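Local coordinates for uncharacterized protein (Staphylococcus aureus subsp. aureus, PDB 3QFK) that is a putative 5'-nucleotidase of two-domain build, joining a calcineurin-like metallophosphoesterase domain that holds zinc and manganese to a C-terminal domain, at residues F386-K391 against V474-A479; D366-F371 against I381-F386; D154-V159 against H198-V203; G246-Q251 against V261-T266. All blocks are in the same frame, centred on the assembly; numbering follows the deposited sequence.

Interaction 1: F386-K391 against V474-A479. With AKG (2-oxoglutaric acid), chain D.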
loop_
_atom_site.group_PDB
_atom_site.type_symbol
_atom_site.label_atom_id
_atom_site.label_comp_id
_atom_site.label_asym_id
_atom_site.label_seq_id
_atom_site.Cartn_x
_atom_site.Cartn_y
_atom_site.Cartn_z
ATOM N N PHE A 386 -1.817 -6.028 -7.989
ATOM C CA PHE A 386 -2.879 -5.360 -7.257
ATOM C C PHE A 386 -4.188 -5.922 -7.738
ATOM O O PHE A 386 -4.309 -6.257 -8.916
ATOM C CB PHE A 386 -2.830 -3.846 -7.479
ATOM C CG PHE A 386 -1.573 -3.203 -6.971
ATOM C CD1 PHE A 386 -1.386 -2.999 -5.606
ATOM C CD2 PHE A 386 -0.575 -2.801 -7.851
ATOM C CE1 PHE A 386 -0.219 -2.406 -5.120
ATOM C CE2 PHE A 386 0.595 -2.195 -7.379
ATOM C CZ PHE A 386 0.775 -1.997 -6.013
ATOM N N PRO A 387 -5.174 -6.049 -6.836
ATOM C CA PRO A 387 -6.444 -6.585 -7.287
ATOM C C PRO A 387 -7.352 -5.507 -7.889
ATOM O O PRO A 387 -8.494 -5.429 -7.545
ATOM C CB PRO A 387 -7.042 -7.195 -6.007
ATOM C CG PRO A 387 -6.490 -6.410 -4.909
ATOM C CD PRO A 387 -5.172 -5.801 -5.383
ATOM N N ASN A 388 -6.841 -4.708 -8.816
ATOM C CA ASN A 388 -7.640 -3.662 -9.430
ATOM C C ASN A 388 -8.499 -4.200 -10.563
ATOM O O ASN A 388 -8.064 -5.069 -11.305
ATOM C CB ASN A 388 -6.743 -2.577 -10.038
ATOM C CG ASN A 388 -5.788 -1.943 -9.023
ATOM O OD1 ASN A 388 -6.080 -1.876 -7.853
ATOM N ND2 ASN A 388 -4.636 -1.471 -9.505
ATOM N N THR A 389 -9.714 -3.669 -10.685
ATOM C CA THR A 389 -10.578 -3.972 -11.816
ATOM C C THR A 389 -10.521 -2.685 -12.673
ATOM O O THR A 389 -9.760 -1.749 -12.349
ATOM C CB THR A 389 -11.992 -4.348 -11.406
ATOM O OG1 THR A 389 -12.592 -3.260 -10.709
ATOM C CG2 THR A 389 -11.993 -5.622 -10.511
ATOM N N PHE A 390 -11.310 -2.605 -13.741
ATOM C CA PHE A 390 -11.218 -1.454 -14.623
ATOM C C PHE A 390 -12.555 -0.795 -14.955
ATOM O O PHE A 390 -13.633 -1.383 -14.821
ATOM C CB PHE A 390 -10.477 -1.865 -15.908
ATOM C CG PHE A 390 -9.123 -2.454 -15.649
ATOM C CD1 PHE A 390 -8.992 -3.809 -15.333
ATOM C CD2 PHE A 390 -7.986 -1.657 -15.667
ATOM C CE1 PHE A 390 -7.755 -4.359 -15.039
ATOM C CE2 PHE A 390 -6.724 -2.204 -15.389
ATOM C CZ PHE A 390 -6.609 -3.546 -15.071
ATOM N N LYS A 391 -12.453 0.452 -15.375
ATOM C CA LYS A 391 -13.596 1.246 -15.780
ATOM C C LYS A 391 -13.262 2.075 -17.004
ATOM O O LYS A 391 -12.142 2.564 -17.137
ATOM C CB LYS A 391 -14.030 2.172 -14.639
ATOM C CG LYS A 391 -14.735 1.406 -13.478
ATOM C CD LYS A 391 -15.339 2.351 -12.452
ATOM C CE LYS A 391 -16.375 1.621 -11.546
ATOM N NZ LYS A 391 -15.833 0.331 -11.040
ATOM N N VAL A 474 -9.339 3.045 -17.346
ATOM C CA VAL A 474 -8.383 3.196 -16.250
ATOM C C VAL A 474 -8.684 2.157 -15.200
ATOM O O VAL A 474 -9.774 1.573 -15.225
ATOM C CB VAL A 474 -8.513 4.568 -15.591
ATOM C CG1 VAL A 474 -8.454 5.649 -16.653
ATOM C CG2 VAL A 474 -9.824 4.667 -14.804
ATOM N N ASN A 475 -7.753 1.917 -14.278
ATOM C CA ASN A 475 -8.030 0.966 -13.178
ATOM C C ASN A 475 -8.977 1.629 -12.145
ATOM O O ASN A 475 -9.121 2.850 -12.147
ATOM C CB ASN A 475 -6.752 0.390 -12.566
ATOM C CG ASN A 475 -5.973 1.399 -11.736
ATOM O OD1 ASN A 475 -6.543 2.152 -10.965
ATOM N ND2 ASN A 475 -4.649 1.379 -11.865
ATOM N N ASN A 476 -9.604 0.836 -11.272
ATOM C CA ASN A 476 -10.591 1.364 -10.333
ATOM C C ASN A 476 -9.986 2.338 -9.339
ATOM O O ASN A 476 -10.656 3.271 -8.898
ATOM C CB ASN A 476 -11.334 0.250 -9.590
ATOM C CG ASN A 476 -10.440 -0.488 -8.617
ATOM O OD1 ASN A 476 -9.601 -1.309 -9.011
ATOM N ND2 ASN A 476 -10.611 -0.196 -7.328
ATOM N N TYR A 477 -8.714 2.141 -9.010
ATOM C CA TYR A 477 -8.011 3.053 -8.102
ATOM C C TYR A 477 -8.021 4.448 -8.727
ATOM O O TYR A 477 -8.392 5.433 -8.084
ATOM C CB TYR A 477 -6.583 2.551 -7.872
ATOM C CG TYR A 477 -5.732 3.362 -6.929
ATOM C CD1 TYR A 477 -5.735 3.095 -5.556
ATOM C CD2 TYR A 477 -4.840 4.299 -7.411
ATOM C CE1 TYR A 477 -4.910 3.807 -4.680
ATOM C CE2 TYR A 477 -4.011 5.016 -6.542
ATOM C CZ TYR A 477 -4.063 4.762 -5.180
ATOM O OH TYR A 477 -3.238 5.448 -4.330
ATOM N N ARG A 478 -7.628 4.544 -9.985
ATOM C CA ARG A 478 -7.665 5.855 -10.691
ATOM C C ARG A 478 -9.035 6.425 -10.805
ATOM O O ARG A 478 -9.200 7.644 -10.724
ATOM C CB ARG A 478 -7.197 5.743 -12.135
ATOM C CG ARG A 478 -5.803 5.588 -12.299
ATOM C CD ARG A 478 -5.020 6.903 -12.078
ATOM N NE ARG A 478 -3.630 6.532 -12.258
ATOM C CZ ARG A 478 -2.804 6.163 -11.296
ATOM N NH1 ARG A 478 -3.164 6.218 -10.019
ATOM N NH2 ARG A 478 -1.571 5.789 -11.618
ATOM N N ALA A 479 -10.020 5.557 -11.046
ATOM C CA ALA A 479 -11.405 5.998 -11.257
ATOM C C ALA A 479 -11.985 6.822 -10.108
ATOM O O ALA A 479 -12.857 7.654 -10.338
ATOM C CB ALA A 479 -12.338 4.798 -11.580
HETATM C C1 AKG D . -0.605 1.207 -2.931
HETATM O O1 AKG D . 0.530 0.747 -3.171
HETATM O O2 AKG D . -0.884 1.674 -1.808
HETATM C C2 AKG D . -1.646 1.202 -3.969
HETATM O O5 AKG D . -2.803 1.345 -3.618
HETATM C C3 AKG D . -1.310 1.005 -5.440
HETATM C C4 AKG D . -2.260 1.761 -6.378
HETATM C C5 AKG D . -2.917 0.831 -7.374
HETATM O O3 AKG D . -2.732 1.007 -8.597
HETATM O O4 AKG D . -3.640 -0.083 -6.941
#
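Lys-391 and Val-474 form an antiparallel hydrogen-bonded pair, Lys-391 N to Val-474 O and Val-474 N to Lys-391 O both measuring 2.9 Å, and next to it Phe-390 and Asn-475 make a non-hydrogen-bonded pair. Past that pair Thr-389 is held by one backbone and one side-chain bond of Asn-476: Asn-476 N donates to Thr-389 O at 2.8 Å, while Asn-476 OD1 accepts from Thr-389 N at 2.9 Å, the donor lying above the amide's carbonyl plane. The Asn-476 amide can fold back in this way because CG sits between the backbone N and carbonyl carbon (chi1 69°). Asn-475, the N-cap of helix 476-479, takes Arg-478 N on OD1 at 2.8 Å with a fairly straight bond (167°). The Phe-390 ring lies against CA and CB of Asn-475 at an oblique tilt. Further toward the ligand, Asn-388 ND2 reaches O4 of 2-oxoglutaric acid at 3.1 Å, with a weaker bond to O3. The ligand's chain runs between two rings: its C4 stands 3.5 Å above the centre of the Tyr-477 ring, and its C3 lies over the Phe-386 face, nearer the rim. Phe-386, Asn-388, Asn-475 and Tyr-477 belong to the 2-oxoglutaric acid pocket, which Phe-432 and His-110 complete. Strand 390-396 lies in its mixed sheet between strands 469-475 and 493-497, with helix 476-479 starting where strand 469-475 ends.

Interaction 2: D366-F371 against I381-F386. With AKG (2-oxoglutaric acid), chain D; EDO (1,2-ethanediol), chain F.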
loop_
_atom_site.group_PDB
_atom_site.type_symbol
_atom_site.label_atom_id
_atom_site.label_comp_id
_atom_site.label_asym_id
_atom_site.label_seq_id
_atom_site.Cartn_x
_atom_site.Cartn_y
_atom_site.Cartn_z
ATOM N N ASP A 366 6.529 -1.242 -9.691
ATOM C CA ASP A 366 7.909 -1.455 -9.252
ATOM C C ASP A 366 8.450 -2.883 -9.449
ATOM O O ASP A 366 9.608 -3.067 -9.779
ATOM C CB ASP A 366 8.039 -1.080 -7.776
ATOM C CG ASP A 366 9.476 -0.857 -7.357
ATOM O OD1 ASP A 366 10.220 -0.208 -8.125
ATOM O OD2 ASP A 366 9.846 -1.305 -6.252
ATOM N N SER A 367 7.601 -3.883 -9.260
ATOM C CA SER A 367 8.010 -5.302 -9.377
ATOM C C SER A 367 7.895 -5.883 -10.796
ATOM O O SER A 367 8.172 -7.085 -11.015
ATOM C CB SER A 367 7.149 -6.153 -8.436
ATOM O OG SER A 367 5.784 -6.116 -8.842
ATOM N N ALA A 368 7.469 -5.059 -11.755
ATOM C CA ALA A 368 7.305 -5.530 -13.112
ATOM C C ALA A 368 8.669 -5.708 -13.795
ATOM O O ALA A 368 9.539 -4.843 -13.724
ATOM C CB ALA A 368 6.392 -4.581 -13.921
ATOM N N SER A 369 8.861 -6.877 -14.392
ATOM C CA SER A 369 10.075 -7.184 -15.134
ATOM C C SER A 369 9.716 -7.602 -16.541
ATOM O O SER A 369 10.565 -8.071 -17.283
ATOM C CB SER A 369 10.857 -8.285 -14.436
ATOM O OG SER A 369 11.449 -7.780 -13.252
ATOM N N GLY A 370 8.456 -7.386 -16.913
ATOM C CA GLY A 370 7.968 -7.754 -18.218
ATOM C C GLY A 370 7.853 -9.255 -18.288
ATOM O O GLY A 370 7.852 -9.923 -17.248
ATOM N N PHE A 371 7.726 -9.782 -19.506
ATOM C CA PHE A 371 7.621 -11.215 -19.714
ATOM C C PHE A 371 8.777 -11.720 -20.549
ATOM O O PHE A 371 9.307 -11.018 -21.408
ATOM C CB PHE A 371 6.334 -11.622 -20.455
ATOM C CG PHE A 371 5.048 -11.371 -19.698
ATOM C CD1 PHE A 371 4.952 -11.600 -18.338
ATOM C CD2 PHE A 371 3.891 -11.054 -20.389
ATOM C CE1 PHE A 371 3.750 -11.404 -17.665
ATOM C CE2 PHE A 371 2.682 -10.868 -19.719
ATOM C CZ PHE A 371 2.614 -11.044 -18.363
ATOM N N ILE A 381 1.805 -12.117 -11.781
ATOM C CA ILE A 381 1.552 -11.425 -10.532
ATOM C C ILE A 381 2.546 -10.279 -10.317
ATOM O O ILE A 381 2.164 -9.191 -9.874
ATOM C CB ILE A 381 1.600 -12.375 -9.312
ATOM C CG1 ILE A 381 0.423 -13.347 -9.371
ATOM C CG2 ILE A 381 1.532 -11.573 -8.014
ATOM C CD1 ILE A 381 0.385 -14.330 -8.201
ATOM N N ASN A 382 3.821 -10.526 -10.594
ATOM C CA ASN A 382 4.819 -9.480 -10.445
ATOM C C ASN A 382 4.589 -8.284 -11.402
ATOM O O ASN A 382 4.883 -7.169 -11.049
ATOM C CB ASN A 382 6.248 -10.056 -10.528
ATOM C CG ASN A 382 6.622 -10.841 -9.277
ATOM O OD1 ASN A 382 5.873 -10.845 -8.289
ATOM N ND2 ASN A 382 7.768 -11.507 -9.304
ATOM N N ASN A 383 4.023 -8.510 -12.575
ATOM C CA ASN A 383 3.717 -7.405 -13.487
ATOM C C ASN A 383 2.412 -6.668 -13.111
ATOM O O ASN A 383 2.265 -5.499 -13.412
ATOM C CB ASN A 383 3.667 -7.887 -14.919
ATOM C CG ASN A 383 5.053 -8.184 -15.486
ATOM O OD1 ASN A 383 6.027 -7.483 -15.190
ATOM N ND2 ASN A 383 5.132 -9.188 -16.347
ATOM N N TYR A 384 1.486 -7.341 -12.438
ATOM C CA TYR A 384 0.250 -6.681 -12.000
ATOM C C TYR A 384 -0.140 -7.269 -10.636
ATOM O O TYR A 384 -1.003 -8.105 -10.578
ATOM C CB TYR A 384 -0.908 -6.857 -13.020
ATOM C CG TYR A 384 -1.841 -5.675 -12.937
ATOM C CD1 TYR A 384 -2.651 -5.485 -11.833
ATOM C CD2 TYR A 384 -1.837 -4.695 -13.925
ATOM C CE1 TYR A 384 -3.442 -4.357 -11.705
ATOM C CE2 TYR A 384 -2.631 -3.566 -13.817
ATOM C CZ TYR A 384 -3.430 -3.397 -12.712
ATOM O OH TYR A 384 -4.218 -2.285 -12.580
ATOM N N PRO A 385 0.473 -6.789 -9.539
ATOM C CA PRO A 385 0.259 -7.310 -8.179
ATOM C C PRO A 385 -0.817 -6.624 -7.352
ATOM O O PRO A 385 -0.714 -6.619 -6.123
ATOM C CB PRO A 385 1.601 -7.028 -7.509
ATOM C CG PRO A 385 2.010 -5.710 -8.107
ATOM C CD PRO A 385 1.456 -5.685 -9.530
ATOM N N PHE A 386 -1.817 -6.028 -7.989
ATOM C CA PHE A 386 -2.879 -5.360 -7.257
ATOM C C PHE A 386 -4.188 -5.922 -7.738
ATOM O O PHE A 386 -4.309 -6.257 -8.916
ATOM C CB PHE A 386 -2.830 -3.846 -7.479
ATOM C CG PHE A 386 -1.573 -3.203 -6.971
ATOM C CD1 PHE A 386 -1.386 -2.999 -5.606
ATOM C CD2 PHE A 386 -0.575 -2.801 -7.851
ATOM C CE1 PHE A 386 -0.219 -2.406 -5.120
ATOM C CE2 PHE A 386 0.595 -2.195 -7.379
ATOM C CZ PHE A 386 0.775 -1.997 -6.013
HETATM C C1 AKG D . -0.605 1.207 -2.931
HETATM O O1 AKG D . 0.530 0.747 -3.171
HETATM O O2 AKG D . -0.884 1.674 -1.808
HETATM C C2 AKG D . -1.646 1.202 -3.969
HETATM O O5 AKG D . -2.803 1.345 -3.618
HETATM C C3 AKG D . -1.310 1.005 -5.440
HETATM C C4 AKG D . -2.260 1.761 -6.378
HETATM C C5 AKG D . -2.917 0.831 -7.374
HETATM O O3 AKG D . -2.732 1.007 -8.597
HETATM O O4 AKG D . -3.640 -0.083 -6.941
HETATM C C1 EDO F . 6.060 1.310 -6.798
HETATM O O1 EDO F . 6.152 2.582 -6.162
HETATM C C2 EDO F . 4.612 0.992 -7.178
HETATM O O2 EDO F . 4.389 -0.229 -7.865
#
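Asn-383 meets the backbone of Ser-369 and Gly-370 with both ends of its amide. OD1 accepts from Gly-370 N at 3.0 Å and, more weakly, from Ser-369 N; ND2 returns a straighter bond to Gly-370 O, also 3.0 Å (167°). That oxygen lies in the amide plane of Asn-383, although the nitrogen stands well above the glycine's carbonyl plane. CG points anti to the carbonyl carbon (chi1 -74°), which carries the amide across to the backbone of 369-370. ND2 also approaches the Phe-371 ring obliquely, the two planes being 63° apart. Ser-367 OG donates to Asn-382 O at 2.6 Å, on a lone pair in the carbonyl plane. The contact thereby ties the C-terminal end of helix 377-383, just before Phe-386 of the ligand pocket, to the loop leading into strand 370-371, which pairs with strand 328-329. The opposed donor and acceptor of a single amide answer both polar atoms of the Gly-370 backbone, fixing the rotation of the Asn-383 amide as well as its position.

Interaction 3: D154-V159 against H198-V203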
loop_
_atom_site.group_PDB
_atom_site.type_symbol
_atom_site.label_atom_id
_atom_site.label_comp_id
_atom_site.label_asym_id
_atom_site.label_seq_id
_atom_site.Cartn_x
_atom_site.Cartn_y
_atom_site.Cartn_z
ATOM N N ASP A 154 0.582 -0.055 39.218
ATOM C CA ASP A 154 -0.565 0.785 39.581
ATOM C C ASP A 154 -0.804 1.917 38.561
ATOM O O ASP A 154 -1.412 2.940 38.892
ATOM C CB ASP A 154 -0.408 1.360 40.997
ATOM C CG ASP A 154 0.836 2.211 41.156
ATOM O OD1 ASP A 154 1.679 2.226 40.235
ATOM O OD2 ASP A 154 0.983 2.850 42.221
ATOM N N GLN A 155 -0.306 1.732 37.337
ATOM C CA GLN A 155 -0.481 2.704 36.260
ATOM C C GLN A 155 -1.418 2.089 35.223
ATOM O O GLN A 155 -1.482 0.875 35.087
ATOM C CB GLN A 155 0.878 3.028 35.605
ATOM C CG GLN A 155 1.925 3.688 36.543
ATOM C CD GLN A 155 1.737 5.197 36.718
ATOM O OE1 GLN A 155 1.387 5.665 37.791
ATOM N NE2 GLN A 155 1.951 5.954 35.646
ATOM N N THR A 156 -2.163 2.927 34.514
ATOM C CA THR A 156 -3.036 2.450 33.448
ATOM C C THR A 156 -2.562 2.965 32.090
ATOM O O THR A 156 -2.187 4.139 31.959
ATOM C CB THR A 156 -4.475 2.898 33.649
ATOM O OG1 THR A 156 -5.001 2.241 34.783
ATOM C CG2 THR A 156 -5.340 2.529 32.430
ATOM N N VAL A 157 -2.524 2.063 31.106
ATOM C CA VAL A 157 -2.159 2.405 29.739
ATOM C C VAL A 157 -3.425 2.406 28.909
ATOM O O VAL A 157 -4.249 1.500 29.026
ATOM C CB VAL A 157 -1.176 1.391 29.096
ATOM C CG1 VAL A 157 -0.883 1.794 27.609
ATOM C CG2 VAL A 157 0.106 1.316 29.870
ATOM N N GLY A 158 -3.573 3.407 28.056
ATOM C CA GLY A 158 -4.737 3.511 27.191
ATOM C C GLY A 158 -4.253 3.525 25.766
ATOM O O GLY A 158 -3.337 4.262 25.448
ATOM N N VAL A 159 -4.853 2.691 24.921
ATOM C CA VAL A 159 -4.462 2.593 23.540
ATOM C C VAL A 159 -5.628 2.924 22.648
ATOM O O VAL A 159 -6.727 2.431 22.874
ATOM C CB VAL A 159 -3.979 1.150 23.220
ATOM C CG1 VAL A 159 -3.563 1.015 21.762
ATOM C CG2 VAL A 159 -2.826 0.770 24.135
ATOM N N HIS A 198 -8.651 8.585 32.403
ATOM C CA HIS A 198 -8.517 7.158 32.675
ATOM C C HIS A 198 -7.058 6.635 32.757
ATOM O O HIS A 198 -6.737 5.817 33.624
ATOM C CB HIS A 198 -9.254 6.381 31.584
ATOM C CG HIS A 198 -9.597 4.976 31.960
ATOM N ND1 HIS A 198 -8.711 4.135 32.601
ATOM C CD2 HIS A 198 -10.709 4.238 31.723
ATOM C CE1 HIS A 198 -9.284 2.958 32.794
ATOM N NE2 HIS A 198 -10.494 2.991 32.264
ATOM N N ALA A 199 -6.180 7.107 31.876
ATOM C CA ALA A 199 -4.810 6.578 31.829
ATOM C C ALA A 199 -3.689 7.517 32.244
ATOM O O ALA A 199 -3.824 8.726 32.177
ATOM C CB ALA A 199 -4.520 6.073 30.442
ATOM N N ASP A 200 -2.578 6.910 32.644
ATOM C CA ASP A 200 -1.350 7.613 32.993
ATOM C C ASP A 200 -0.424 7.629 31.763
ATOM O O ASP A 200 0.439 8.483 31.647
ATOM C CB ASP A 200 -0.659 6.894 34.146
ATOM C CG ASP A 200 -1.592 6.665 35.332
ATOM O OD1 ASP A 200 -1.848 7.630 36.087
ATOM O OD2 ASP A 200 -2.050 5.503 35.512
ATOM N N ILE A 201 -0.616 6.672 30.853
ATOM C CA ILE A 201 0.180 6.540 29.621
ATOM C C ILE A 201 -0.743 6.323 28.426
ATOM O O ILE A 201 -1.596 5.424 28.451
ATOM C CB ILE A 201 1.158 5.336 29.707
ATOM C CG1 ILE A 201 2.245 5.591 30.757
ATOM C CG2 ILE A 201 1.805 5.059 28.369
ATOM C CD1 ILE A 201 3.193 6.780 30.414
ATOM N N ILE A 202 -0.580 7.149 27.392
ATOM C CA ILE A 202 -1.398 7.042 26.177
ATOM C C ILE A 202 -0.603 6.560 24.955
ATOM O O ILE A 202 0.430 7.130 24.580
ATOM C CB ILE A 202 -2.078 8.380 25.844
ATOM C CG1 ILE A 202 -3.089 8.718 26.953
ATOM C CG2 ILE A 202 -2.753 8.299 24.493
ATOM C CD1 ILE A 202 -3.755 10.061 26.817
ATOM N N VAL A 203 -1.109 5.507 24.335
ATOM C CA VAL A 203 -0.506 4.951 23.139
ATOM C C VAL A 203 -1.479 5.164 21.981
ATOM O O VAL A 203 -2.648 4.793 22.068
ATOM C CB VAL A 203 -0.237 3.436 23.300
ATOM C CG1 VAL A 203 0.376 2.836 21.994
ATOM C CG2 VAL A 203 0.652 3.169 24.541
#
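Thr-156 rests on the turn that leads from helix 184-198 into strand 201-207. Its CB lies 3.7 Å from His-198 O; CG2, anti to the backbone N, continues to His-198 ND1, also at 3.7 Å, meeting that ring obliquely, while OG1 is bonded to Gln-151 NE2 on the adjoining strand. The backbone of the same residue is gripped three times. Thr-156 N donates to the anti lone pair of Asp-200 OD2 at 2.8 Å, and Thr-156 O accepts from both Asp-200 N (2.9 Å) and Ile-201 N (3.2 Å). Over the Asp-200 carboxylate lies the Gln-155 amide, stacked with planes 28° apart. From here the parallel pairing is regular: Gly-158 N bonds Ile-201 O. Next, Val-203 N bonds Gly-158 O at 2.8 Å. On the face bearing Val-157, Ile-201 and Val-203, Val-157 CG1 touches Val-203 CG2 at 3.7 Å. Two neighbouring parallel strands with helix 184-198 leading into the second are characteristic of the beta-alpha-beta connections in the calcineurin-like phosphoesterase fold.

Interaction 4: G246-Q251 against V261-T266. With MN (manganese (II) ion), chain C; ZN (zinc ion), chain B.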
loop_
_atom_site.group_PDB
_atom_site.type_symbol
_atom_site.label_atom_id
_atom_site.label_comp_id
_atom_site.label_asym_id
_atom_site.label_seq_id
_atom_site.Cartn_x
_atom_site.Cartn_y
_atom_site.Cartn_z
ATOM N N GLY A 246 2.357 3.908 10.524
ATOM C CA GLY A 246 2.595 2.967 9.421
ATOM C C GLY A 246 2.201 3.650 8.136
ATOM O O GLY A 246 2.367 4.856 8.014
ATOM N N HIS A 247 1.691 2.868 7.193
ATOM C CA HIS A 247 1.169 3.356 5.912
ATOM C C HIS A 247 2.193 3.842 4.870
ATOM O O HIS A 247 2.087 3.499 3.704
ATOM C CB HIS A 247 0.106 4.457 6.147
ATOM C CG HIS A 247 -0.569 4.917 4.893
ATOM N ND1 HIS A 247 -1.324 4.070 4.112
ATOM C CD2 HIS A 247 -0.625 6.135 4.295
ATOM C CE1 HIS A 247 -1.800 4.735 3.075
ATOM N NE2 HIS A 247 -1.396 5.996 3.165
ATOM N N GLN A 248 3.160 4.632 5.304
ATOM C CA GLN A 248 4.157 5.202 4.415
ATOM C C GLN A 248 5.349 4.301 4.178
ATOM O O GLN A 248 6.186 4.623 3.346
ATOM C CB GLN A 248 4.632 6.538 4.964
ATOM C CG GLN A 248 3.596 7.661 4.873
ATOM C CD GLN A 248 4.133 8.940 5.488
ATOM O OE1 GLN A 248 4.740 8.911 6.559
ATOM N NE2 GLN A 248 3.934 10.056 4.810
ATOM N N HIS A 249 5.441 3.189 4.915
ATOM C CA HIS A 249 6.522 2.224 4.723
ATOM C C HIS A 249 7.904 2.792 5.046
ATOM O O HIS A 249 8.908 2.320 4.518
ATOM C CB HIS A 249 6.509 1.717 3.271
ATOM C CG HIS A 249 5.278 0.952 2.905
ATOM N ND1 HIS A 249 5.186 0.206 1.745
ATOM C CD2 HIS A 249 4.127 0.727 3.589
ATOM C CE1 HIS A 249 3.994 -0.370 1.690
ATOM N NE2 HIS A 249 3.337 -0.077 2.801
ATOM N N ARG A 250 7.968 3.784 5.915
ATOM C CA ARG A 250 9.252 4.390 6.290
ATOM C C ARG A 250 9.775 3.731 7.558
ATOM O O ARG A 250 9.006 3.105 8.298
ATOM C CB ARG A 250 9.049 5.877 6.566
ATOM C CG ARG A 250 8.458 6.625 5.389
ATOM C CD ARG A 250 7.849 7.961 5.799
ATOM N NE ARG A 250 8.827 8.961 6.204
ATOM C CZ ARG A 250 8.511 10.199 6.587
ATOM N NH1 ARG A 250 7.241 10.578 6.662
ATOM N NH2 ARG A 250 9.467 11.064 6.917
ATOM N N GLN A 251 11.074 3.871 7.787
ATOM C CA GLN A 251 11.732 3.368 8.993
ATOM C C GLN A 251 12.049 4.584 9.852
ATOM O O GLN A 251 12.895 5.370 9.505
ATOM C CB GLN A 251 12.977 2.557 8.637
ATOM C CG GLN A 251 12.608 1.218 7.998
ATOM C CD GLN A 251 13.797 0.328 7.720
ATOM O OE1 GLN A 251 14.877 0.497 8.294
ATOM N NE2 GLN A 251 13.597 -0.652 6.847
ATOM N N VAL A 261 8.189 8.106 18.906
ATOM C CA VAL A 261 7.571 7.969 17.576
ATOM C C VAL A 261 8.219 6.814 16.813
ATOM O O VAL A 261 9.451 6.717 16.730
ATOM C CB VAL A 261 7.711 9.263 16.762
ATOM C CG1 VAL A 261 7.022 9.116 15.413
ATOM C CG2 VAL A 261 7.141 10.435 17.517
ATOM N N ILE A 262 7.385 5.927 16.275
ATOM C CA ILE A 262 7.854 4.753 15.568
ATOM C C ILE A 262 7.093 4.503 14.278
ATOM O O ILE A 262 5.877 4.667 14.243
ATOM C CB ILE A 262 7.606 3.482 16.415
ATOM C CG1 ILE A 262 8.633 3.276 17.504
ATOM C CG2 ILE A 262 7.705 2.222 15.531
ATOM C CD1 ILE A 262 9.804 2.467 17.055
ATOM N N GLN A 263 7.824 4.113 13.221
ATOM C CA GLN A 263 7.238 3.635 11.961
ATOM C C GLN A 263 8.171 2.464 11.540
ATOM O O GLN A 263 9.313 2.685 11.179
ATOM C CB GLN A 263 7.088 4.717 10.884
ATOM C CG GLN A 263 6.163 4.217 9.754
ATOM C CD GLN A 263 5.776 5.263 8.729
ATOM O OE1 GLN A 263 5.849 5.003 7.544
ATOM N NE2 GLN A 263 5.330 6.426 9.181
ATOM N N PRO A 264 7.685 1.213 11.600
ATOM C CA PRO A 264 8.606 0.093 11.380
ATOM C C PRO A 264 8.666 -0.510 9.986
ATOM O O PRO A 264 8.702 -1.736 9.845
ATOM C CB PRO A 264 8.097 -0.927 12.408
ATOM C CG PRO A 264 6.584 -0.715 12.356
ATOM C CD PRO A 264 6.339 0.717 11.942
ATOM N N GLY A 265 8.672 0.326 8.951
ATOM C CA GLY A 265 8.850 -0.162 7.589
ATOM C C GLY A 265 7.730 -1.002 7.047
ATOM O O GLY A 265 6.535 -0.717 7.288
ATOM N N THR A 266 8.110 -2.051 6.327
ATOM C CA THR A 266 7.165 -2.935 5.697
ATOM C C THR A 266 7.770 -4.315 5.445
ATOM O O THR A 266 8.986 -4.474 5.428
ATOM C CB THR A 266 6.694 -2.315 4.331
ATOM O OG1 THR A 266 5.661 -3.129 3.727
ATOM C CG2 THR A 266 7.888 -2.145 3.344
HETATM MN MN MN C . -1.535 1.614 4.108
HETATM ZN ZN ZN B . 1.048 -0.556 3.265
HETATM O O HOH W 1 0.605 1.728 2.872
HETATM O O HOH W 2 4.844 1.560 7.549
HETATM O O HOH W 3 11.166 -1.663 5.346
HETATM O O HOH W 4 0.559 -0.136 0.941
#
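Gln-263 OE1 receives the backbone N-H of Arg-250 at 2.9 Å (163° at the hydrogen), the donor tilted from the amide's carbonyl plane. Gln-248 CB packs 3.2 Å from Gln-263 OE1, and Arg-250 CB also lies against this oxygen. An extended chain, with CG anti to the backbone N (chi1 -166°), takes the Gln-263 amide from strand 259-264 into the bend of 246-251. Arg-250 O accepts from Gly-265 N, so both the N-H and the C=O of Arg-250 are bonded across the contact. Arg-250 NH1 donates to Gln-248 OE1 at 3.0 Å, with that oxygen close to the guanidinium plane, and Gln-248 NE2 is bonded to Phe-210 O. Thr-266 covers a face of the His-249 imidazole in a CH-pi contact, CB standing 3.9 Å from the ring centroid, and its OG1 is bonded to Asp-27 O. His-249 NE2 binds zinc at 2.4 Å, whereas His-247 ND1 binds manganese at 2.5 Å; water 1 bridges the ions. Asp-27, His-29 and Asp-72 complete the zinc protein ligands; Asp-72, Asn-109 and His-207 those of manganese. A loop giving one histidine to each ion, with a shared aspartate, is characteristic of the dinuclear metal site of calcineurin-like phosphoesterases.

Interactions 1 and 2 belong to the C-terminal domain and share Phe-386, whose ring borders 2-oxoglutaric acid; they also touch where Tyr-384 OH lies 3.7 Å from Phe-390 CZ. Interaction 4 faces them from the metal site. Its nearest atoms are about 8 Å from those of interaction 1, and the His-249 side chain is about 6 Å from the ligand, which His-110 also binds. The ligand, held in the pocket to which 386-391 and 474-479 contribute, lies close to the metal-binding loop of interaction 4. Interaction 3 is remote, its centre about 43 Å from that of interaction 1, yet it reaches the same six-stranded sheet as interaction 4, with centres about 23 Å apart.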